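Local coordinates for protein arabinose metabolism transcriptional repressor (Bacillus subtilis, PDB 4EGY) that probably represses transcription of arabinose-metabolism genes by binding operator DNA through a GntR-family helix-turn-helix domain, at residues A[27-32]-A[69-74]. Numbering follows the deposited sequence.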
# COMPACT_ATOMS: atom_id res chain seq x y z
N GLN A 27 4.64 -0.90 -12.11
CA GLN A 27 4.61 -1.69 -13.34
C GLN A 27 3.75 -2.95 -13.18
O GLN A 27 2.90 -3.24 -14.03
CB GLN A 27 6.04 -2.02 -13.78
CG GLN A 27 6.73 -0.80 -14.36
CD GLN A 27 8.19 -1.02 -14.70
OE1 GLN A 27 9.07 -0.39 -14.11
NE2 GLN A 27 8.45 -1.89 -15.68
N VAL A 28 3.94 -3.67 -12.08
CA VAL A 28 3.09 -4.83 -11.82
C VAL A 28 1.63 -4.39 -11.75
O VAL A 28 0.74 -5.02 -12.33
CB VAL A 28 3.48 -5.52 -10.53
CG1 VAL A 28 2.50 -6.64 -10.22
CG2 VAL A 28 4.90 -6.06 -10.67
N LYS A 29 1.40 -3.29 -11.05
CA LYS A 29 0.06 -2.70 -10.94
C LYS A 29 -0.60 -2.45 -12.32
O LYS A 29 -1.73 -2.86 -12.55
CB LYS A 29 0.15 -1.41 -10.12
CG LYS A 29 -1.15 -0.90 -9.57
CD LYS A 29 -0.86 -0.12 -8.26
CE LYS A 29 -1.19 1.36 -8.38
NZ LYS A 29 -0.93 2.13 -7.12
N GLU A 30 0.12 -1.78 -13.22
CA GLU A 30 -0.36 -1.53 -14.58
C GLU A 30 -0.77 -2.82 -15.32
O GLU A 30 -1.84 -2.88 -15.93
CB GLU A 30 0.69 -0.77 -15.41
CG GLU A 30 0.67 0.74 -15.23
CD GLU A 30 1.54 1.46 -16.27
OE1 GLU A 30 2.28 0.78 -17.02
OE2 GLU A 30 1.49 2.71 -16.33
N GLU A 31 0.09 -3.84 -15.27
CA GLU A 31 -0.24 -5.13 -15.88
C GLU A 31 -1.56 -5.67 -15.36
O GLU A 31 -2.52 -5.82 -16.11
CB GLU A 31 0.89 -6.14 -15.67
CG GLU A 31 1.82 -6.31 -16.86
CD GLU A 31 1.13 -6.92 -18.07
OE1 GLU A 31 0.21 -6.28 -18.62
OE2 GLU A 31 1.50 -8.05 -18.46
N ILE A 32 -1.60 -5.97 -14.06
CA ILE A 32 -2.79 -6.57 -13.45
C ILE A 32 -4.04 -5.77 -13.82
O ILE A 32 -5.01 -6.32 -14.34
CB ILE A 32 -2.63 -6.72 -11.92
CG1 ILE A 32 -1.50 -7.70 -11.60
CG2 ILE A 32 -3.94 -7.16 -11.24
CD1 ILE A 32 -1.25 -7.86 -10.10
N GLY A 69 -2.21 -4.58 -2.87
CA GLY A 69 -2.75 -3.76 -1.80
C GLY A 69 -3.31 -2.45 -2.34
O GLY A 69 -4.34 -1.96 -1.87
N ASP A 70 -2.63 -1.89 -3.34
CA ASP A 70 -3.07 -0.62 -3.90
C ASP A 70 -4.36 -0.80 -4.70
O ASP A 70 -5.28 0.02 -4.59
CB ASP A 70 -2.00 -0.01 -4.81
CG ASP A 70 -0.86 0.62 -4.04
OD1 ASP A 70 -0.95 0.73 -2.80
OD2 ASP A 70 0.14 1.03 -4.68
N LEU A 71 -4.41 -1.85 -5.52
CA LEU A 71 -5.55 -2.07 -6.41
C LEU A 71 -6.78 -2.44 -5.59
O LEU A 71 -7.90 -2.06 -5.94
CB LEU A 71 -5.23 -3.13 -7.46
CG LEU A 71 -4.30 -2.71 -8.61
CD1 LEU A 71 -3.80 -3.91 -9.40
CD2 LEU A 71 -4.98 -1.71 -9.55
N VAL A 72 -6.58 -3.16 -4.49
CA VAL A 72 -7.69 -3.45 -3.57
C VAL A 72 -8.26 -2.13 -3.03
O VAL A 72 -9.47 -1.95 -2.96
CB VAL A 72 -7.28 -4.37 -2.39
CG1 VAL A 72 -8.51 -4.74 -1.56
CG2 VAL A 72 -6.60 -5.63 -2.88
N SER A 73 -7.37 -1.21 -2.67
CA SER A 73 -7.83 0.04 -2.07
C SER A 73 -8.48 0.95 -3.10
O SER A 73 -9.27 1.83 -2.74
CB SER A 73 -6.68 0.77 -1.35
OG SER A 73 -5.86 1.47 -2.26
N GLN A 74 -8.16 0.74 -4.37
CA GLN A 74 -8.85 1.43 -5.46
C GLN A 74 -10.21 0.81 -5.66
O GLN A 74 -11.11 1.43 -6.22
CB GLN A 74 -8.07 1.34 -6.77
CG GLN A 74 -6.88 2.26 -6.84
CD GLN A 74 -6.09 2.08 -8.12
OE1 GLN A 74 -4.86 2.10 -8.10
NE2 GLN A 74 -6.79 1.88 -9.23
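Lys29 reaches across from one helix to Leu71 and Asp70 of another, and it illustrates how a long side chain can use its stem for apolar packing and its tip for charge. With CG anti to the backbone N (chi1 -162°), the Lys29 chain sets out alongside the isobutyl group of Leu71, with Lys29 CG 3.8 Å from Leu71 CG. Further out the chain bends at chi3 and crosses the short side chain of Asp70 at about a right angle; Lys29 CD passes 3.6 Å from Asp70 CB. The ammonium then closes a salt bridge, Lys29 NZ to Asp70 OD2 at 2.9 Å, arriving 37° out of the carboxylate plane. The same oxygen is also paired with Lys66, one turn earlier on helix 61-74, so two lysines share it. Gln74 comes in from the opposite direction, its OE1 3.8 Å from Lys29 CE, a looser contact at the exposed border.

On the buried side, Leu71 slants past Ile32, and its CD1 lies 3.7 Å from Ile32 CG2. Leu53 of helix 50-57 also touches Ile32, while Leu77, on the first strand of the wing hairpin, packs on Leu71. The contact thus joins helices 24-37 and 61-74 of the winged helix-turn-helix fold; the axes of segments 27-32 and 69-74 approach to 10.6 Å and cross at -51°.

Polarity is therefore graded, from the Ile32–Leu71 hydrocarbon through the Lys29 stem to a charged outer edge, where two ammonium groups probably stabilise Asp70 as a carboxylate.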